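Local coordinates for nonribosomal peptide synthase (PDB 5JJP), which adenylates aliphatic beta-amino acids at the expense of ATP, probably for loading onto a phosphopantetheine carrier protein, at residues R209-H214 with I238-A243; H214-P219 with A337-V342. One frame throughout, in Å; residues are numbered along the deposited sequence.

Contact 1 of 2, residues R209-H214 with I238-A243; sequences RGIRAH and IALTLA
Leu240 meets Ile211 and Arg212 with its two methyl groups. Leu240 CD2 lies 3.6 Å from Ile211 CG2, and the two side chains cross at about a right angle. Leu240 CD1 turns to the arginine and sits 3.9 Å from Arg212 CG, where the two side chains run past each other in opposite directions. Leu240 reaches across because its CG stands opposite the backbone N (chi1 174°), which carries the branch towards the other helix. Helix 232-243 is the connection of a beta-alpha-beta crossover, between the parallel strands 222-225 and 247-250. Helix 201-212 packs beside it, in one of the helical layers of the five-layered sandwich. One turn beyond Leu240, Ala243 faces the arginine. Ala243 O lies over the centre of the guanidinium, 3.1 Å from Arg212 CZ. The N-H groups lie in the plane of the guanidinium, so this approach from above gives no hydrogen bond. A bend at chi3 (75°) turns the end of Arg212 over this carbonyl. Ala243 CB touches Arg212 CD at 4.3 Å. Arg212 NH1 is hydrogen-bonded to Tyr34 OH, on helix 31-37, and Tyr34 also packs on Ala243.

Contact 2 of 2, residues H214-P219 with A337-V342; sequences HGLIGP and ASVTDV
His214 presents one ring face to Val339 while its NE2 accepts a hydrogen bond from the backbone N of His360. That bond restrains the rotation of the ring. CG1 of Val339 comes in over the ring face as a CH-pi contact. Val339 CG1 is 3.8 Å from the centroid of the His214 ring and 26° off the normal. The methyl is displaced towards the rim, so the ring atom closest to Val339 CG1 is His214 ND1, at 3.5 Å. CG1 takes the place between the backbone N and the carbonyl carbon (chi1 62°), and CG2 then stands opposite the N. Val339 CG2 serves the leucine, lying 3.9 Å from Leu216 CD1 and 4.1 Å from Leu216 CD2. The side chains of Leu216 and Val339 slide past each other in opposite directions. With only an alanine here in place of Val339, the His214 ring would probably lose its CH-pi partner, and a gap would open beside the Leu216 methyls. Between His214 and Leu216, Gly215 has a positive phi (68°) and is the first residue to leave helical geometry. The same loop is tied to the sheet by Leu216 O, which is hydrogen-bonded to Gln273 NE2. On the other side of the contact, Ala337 and Ser338 both pair with Tyr329 in a classic beta bulge. From the bulge on, strand 338-341 runs antiparallel to strand 324-329 at the edge of the six-stranded sheet, and Val339 packs on Leu328 as well as on the loop that leads from helix 201-212 to strand 222-225.

In the fold
Of the parts involved, helix 201-212 comes first, and His214, near its C-terminal end, belongs to both contacts. Segment 214-219 then leads to strand 222-225, and the chain returns through helix 232-243. There contact 1 closes a short loop, with 23 residues between its segments. Contact 2 closes a far longer one, with 117 residues in between, when the chain reaches strand 338-341. The two loops cross, because their segments alternate along the sequence. Their centres are about 9 Å apart and they touch: Leu240 CD2 is 3.7 Å from Ile217 CD1, and Ile211 CG2 is 3.9 Å from Leu216 CD2. Contact 1 ties helix 201-212 to helix 232-243; contact 2 ties the chain just after helix 201-212 to edge strand 338-341.

Contact 1 of 2, residues R209-H214 with I238-A243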
loop_
_atom_site.group_PDB
_atom_site.type_symbol
_atom_site.label_atom_id
_atom_site.label_comp_id
_atom_site.label_asym_id
_atom_site.label_seq_id
_atom_site.Cartn_x
_atom_site.Cartn_y
_atom_site.Cartn_z
ATOM N N ARG A 209 -8.267 -6.956 -5.526
ATOM C CA ARG A 209 -9.123 -7.633 -6.468
ATOM C C ARG A 209 -9.431 -6.767 -7.689
ATOM O O ARG A 209 -9.385 -7.236 -8.837
ATOM C CB ARG A 209 -10.445 -8.028 -5.812
ATOM C CG ARG A 209 -10.406 -9.272 -4.965
ATOM C CD ARG A 209 -11.853 -9.764 -4.839
ATOM N NE ARG A 209 -12.562 -8.953 -3.921
ATOM C CZ ARG A 209 -13.683 -8.253 -4.101
ATOM N NH1 ARG A 209 -14.429 -8.292 -5.201
ATOM N NH2 ARG A 209 -14.086 -7.516 -3.051
ATOM N N GLY A 210 -9.849 -5.534 -7.432
ATOM C CA GLY A 210 -10.142 -4.607 -8.505
ATOM C C GLY A 210 -8.899 -4.351 -9.359
ATOM O O GLY A 210 -8.979 -4.429 -10.586
ATOM N N ILE A 211 -7.765 -4.022 -8.732
ATOM C CA ILE A 211 -6.596 -3.619 -9.487
ATOM C C ILE A 211 -6.035 -4.764 -10.385
ATOM O O ILE A 211 -5.676 -4.521 -11.501
ATOM C CB ILE A 211 -5.526 -3.036 -8.549
ATOM C CG1 ILE A 211 -5.962 -1.635 -8.052
ATOM C CG2 ILE A 211 -4.189 -2.885 -9.241
ATOM C CD1 ILE A 211 -5.940 -0.539 -9.109
ATOM N N ARG A 212 -6.079 -6.001 -9.915
ATOM C CA ARG A 212 -5.665 -7.111 -10.713
ATOM C C ARG A 212 -6.492 -7.310 -11.940
ATOM O O ARG A 212 -6.045 -7.963 -12.867
ATOM C CB ARG A 212 -5.684 -8.397 -9.878
ATOM C CG ARG A 212 -4.550 -8.469 -8.876
ATOM C CD ARG A 212 -4.694 -9.686 -8.007
ATOM N NE ARG A 212 -4.322 -10.908 -8.712
ATOM C CZ ARG A 212 -4.652 -12.140 -8.320
ATOM N NH1 ARG A 212 -5.450 -12.341 -7.275
ATOM N NH2 ARG A 212 -4.199 -13.188 -9.019
ATOM N N ALA A 213 -7.713 -6.802 -11.962
ATOM C CA ALA A 213 -8.521 -6.874 -13.165
ATOM C C ALA A 213 -7.954 -6.033 -14.287
ATOM O O ALA A 213 -8.368 -6.187 -15.412
ATOM C CB ALA A 213 -9.974 -6.447 -12.908
ATOM N N HIS A 214 -7.085 -5.087 -13.949
ATOM C CA HIS A 214 -6.517 -4.171 -14.915
ATOM C C HIS A 214 -5.219 -4.724 -15.496
ATOM O O HIS A 214 -4.687 -4.134 -16.418
ATOM C CB HIS A 214 -6.188 -2.816 -14.255
ATOM C CG HIS A 214 -7.383 -1.936 -13.981
ATOM N ND1 HIS A 214 -7.610 -0.761 -14.672
ATOM C CD2 HIS A 214 -8.365 -2.016 -13.045
ATOM C CE1 HIS A 214 -8.696 -0.176 -14.198
ATOM N NE2 HIS A 214 -9.158 -0.904 -13.197
ATOM N N ILE A 238 3.874 -3.898 -2.341
ATOM C CA ILE A 238 4.347 -5.213 -2.016
ATOM C C ILE A 238 3.184 -6.143 -2.049
ATOM O O ILE A 238 3.281 -7.251 -2.630
ATOM C CB ILE A 238 5.003 -5.255 -0.651
ATOM C CG1 ILE A 238 6.339 -4.499 -0.689
ATOM C CG2 ILE A 238 5.250 -6.689 -0.201
ATOM C CD1 ILE A 238 7.007 -4.430 0.671
ATOM N N ALA A 239 2.072 -5.699 -1.470
ATOM C CA ALA A 239 0.844 -6.544 -1.379
ATOM C C ALA A 239 0.297 -6.893 -2.725
ATOM O O ALA A 239 -0.047 -8.021 -2.981
ATOM C CB ALA A 239 -0.243 -5.884 -0.550
ATOM N N LEU A 240 0.235 -5.908 -3.595
ATOM C CA LEU A 240 -0.326 -6.155 -4.891
ATOM C C LEU A 240 0.615 -7.079 -5.702
ATOM O O LEU A 240 0.151 -7.911 -6.449
ATOM C CB LEU A 240 -0.557 -4.848 -5.615
ATOM C CG LEU A 240 -1.010 -4.996 -7.071
ATOM C CD1 LEU A 240 -2.367 -5.674 -7.182
ATOM C CD2 LEU A 240 -1.003 -3.658 -7.767
ATOM N N THR A 241 1.923 -6.880 -5.556
ATOM C CA THR A 241 2.895 -7.651 -6.251
ATOM C C THR A 241 2.746 -9.144 -5.857
ATOM O O THR A 241 2.723 -10.007 -6.716
ATOM C CB THR A 241 4.310 -7.157 -5.938
ATOM O OG1 THR A 241 4.497 -5.827 -6.444
ATOM C CG2 THR A 241 5.375 -8.127 -6.561
ATOM N N LEU A 242 2.664 -9.413 -4.555
ATOM C CA LEU A 242 2.498 -10.747 -4.054
ATOM C C LEU A 242 1.181 -11.332 -4.494
ATOM O O LEU A 242 1.123 -12.495 -4.935
ATOM C CB LEU A 242 2.584 -10.780 -2.516
ATOM C CG LEU A 242 3.933 -10.475 -1.893
ATOM C CD1 LEU A 242 3.812 -10.374 -0.410
ATOM C CD2 LEU A 242 4.915 -11.584 -2.235
ATOM N N ALA A 243 0.114 -10.548 -4.330
ATOM C CA ALA A 243 -1.218 -10.984 -4.721
ATOM C C ALA A 243 -1.261 -11.407 -6.181
ATOM O O ALA A 243 -2.109 -12.240 -6.588
ATOM C CB ALA A 243 -2.249 -9.896 -4.456
#

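Contact 2 of 2, residues H214-P219 with A337-V342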
loop_
_atom_site.group_PDB
_atom_site.type_symbol
_atom_site.label_atom_id
_atom_site.label_comp_id
_atom_site.label_asym_id
_atom_site.label_seq_id
_atom_site.Cartn_x
_atom_site.Cartn_y
_atom_site.Cartn_z
ATOM N N HIS A 214 -7.085 -5.087 -13.949
ATOM C CA HIS A 214 -6.517 -4.171 -14.915
ATOM C C HIS A 214 -5.219 -4.724 -15.496
ATOM O O HIS A 214 -4.687 -4.134 -16.418
ATOM C CB HIS A 214 -6.188 -2.816 -14.255
ATOM C CG HIS A 214 -7.383 -1.936 -13.981
ATOM N ND1 HIS A 214 -7.610 -0.761 -14.672
ATOM C CD2 HIS A 214 -8.365 -2.016 -13.045
ATOM C CE1 HIS A 214 -8.696 -0.176 -14.198
ATOM N NE2 HIS A 214 -9.158 -0.904 -13.197
ATOM N N GLY A 215 -4.655 -5.777 -14.921
ATOM C CA GLY A 215 -3.430 -6.377 -15.455
ATOM C C GLY A 215 -2.205 -5.492 -15.331
ATOM O O GLY A 215 -1.406 -5.394 -16.268
ATOM N N LEU A 216 -2.012 -4.874 -14.182
ATOM C CA LEU A 216 -0.849 -4.044 -14.006
ATOM C C LEU A 216 0.354 -4.854 -13.748
ATOM O O LEU A 216 1.477 -4.400 -14.051
ATOM C CB LEU A 216 -1.012 -3.100 -12.828
ATOM C CG LEU A 216 -1.331 -1.633 -12.988
ATOM C CD1 LEU A 216 -2.430 -1.280 -13.953
ATOM C CD2 LEU A 216 -1.586 -1.072 -11.586
ATOM N N ILE A 217 0.177 -5.995 -13.090
ATOM C CA ILE A 217 1.310 -6.826 -12.716
ATOM C C ILE A 217 0.998 -8.253 -13.056
ATOM O O ILE A 217 -0.075 -8.748 -12.754
ATOM C CB ILE A 217 1.679 -6.708 -11.199
ATOM C CG1 ILE A 217 1.954 -5.250 -10.828
ATOM C CG2 ILE A 217 2.929 -7.533 -10.850
ATOM C CD1 ILE A 217 2.053 -5.011 -9.337
ATOM N N GLY A 218 1.965 -8.920 -13.655
ATOM C CA GLY A 218 1.828 -10.345 -13.985
ATOM C C GLY A 218 2.863 -11.102 -13.213
ATOM O O GLY A 218 3.816 -10.511 -12.691
ATOM N N PRO A 219 2.706 -12.424 -13.124
ATOM C CA PRO A 219 3.691 -13.253 -12.364
ATOM C C PRO A 219 5.151 -13.144 -12.769
ATOM O O PRO A 219 6.037 -13.366 -11.926
ATOM C CB PRO A 219 3.193 -14.674 -12.564
ATOM C CG PRO A 219 1.735 -14.507 -12.840
ATOM C CD PRO A 219 1.583 -13.215 -13.611
ATOM N N ALA A 337 -7.600 4.872 -6.066
ATOM C CA ALA A 337 -8.956 5.046 -6.586
ATOM C C ALA A 337 -9.017 4.850 -8.094
ATOM O O ALA A 337 -10.038 4.424 -8.618
ATOM C CB ALA A 337 -9.502 6.434 -6.175
ATOM N N SER A 338 -7.975 5.235 -8.817
ATOM C CA SER A 338 -7.980 5.089 -10.269
ATOM C C SER A 338 -6.598 4.891 -10.789
ATOM O O SER A 338 -5.618 5.361 -10.213
ATOM C CB SER A 338 -8.582 6.319 -10.964
ATOM O OG SER A 338 -7.641 7.380 -11.002
ATOM N N VAL A 339 -6.534 4.214 -11.931
ATOM C CA VAL A 339 -5.273 3.949 -12.597
ATOM C C VAL A 339 -5.457 4.170 -14.082
ATOM O O VAL A 339 -6.378 3.685 -14.672
ATOM C CB VAL A 339 -4.734 2.527 -12.311
ATOM C CG1 VAL A 339 -5.676 1.460 -12.830
ATOM C CG2 VAL A 339 -3.348 2.363 -12.940
ATOM N N THR A 340 -4.519 4.893 -14.668
ATOM C CA THR A 340 -4.683 5.454 -15.986
ATOM C C THR A 340 -3.392 5.220 -16.781
ATOM O O THR A 340 -2.299 5.432 -16.263
ATOM C CB THR A 340 -4.954 6.955 -15.829
ATOM O OG1 THR A 340 -6.255 7.125 -15.275
ATOM C CG2 THR A 340 -4.888 7.665 -17.117
ATOM N N ASP A 341 -3.528 4.758 -18.014
ATOM C CA ASP A 341 -2.409 4.696 -18.942
ATOM C C ASP A 341 -1.996 6.128 -19.331
ATOM O O ASP A 341 -2.813 6.959 -19.670
ATOM C CB ASP A 341 -2.781 3.888 -20.218
ATOM C CG ASP A 341 -2.987 2.404 -19.940
ATOM O OD1 ASP A 341 -2.195 1.828 -19.224
ATOM O OD2 ASP A 341 -3.951 1.789 -20.421
ATOM N N VAL A 342 -0.709 6.400 -19.268
ATOM C CA VAL A 342 -0.122 7.597 -19.863
ATOM C C VAL A 342 0.074 7.360 -21.374
ATOM O O VAL A 342 0.706 6.397 -21.774
ATOM C CB VAL A 342 1.236 7.884 -19.187
ATOM C CG1 VAL A 342 1.969 9.029 -19.859
ATOM C CG2 VAL A 342 1.021 8.221 -17.713
#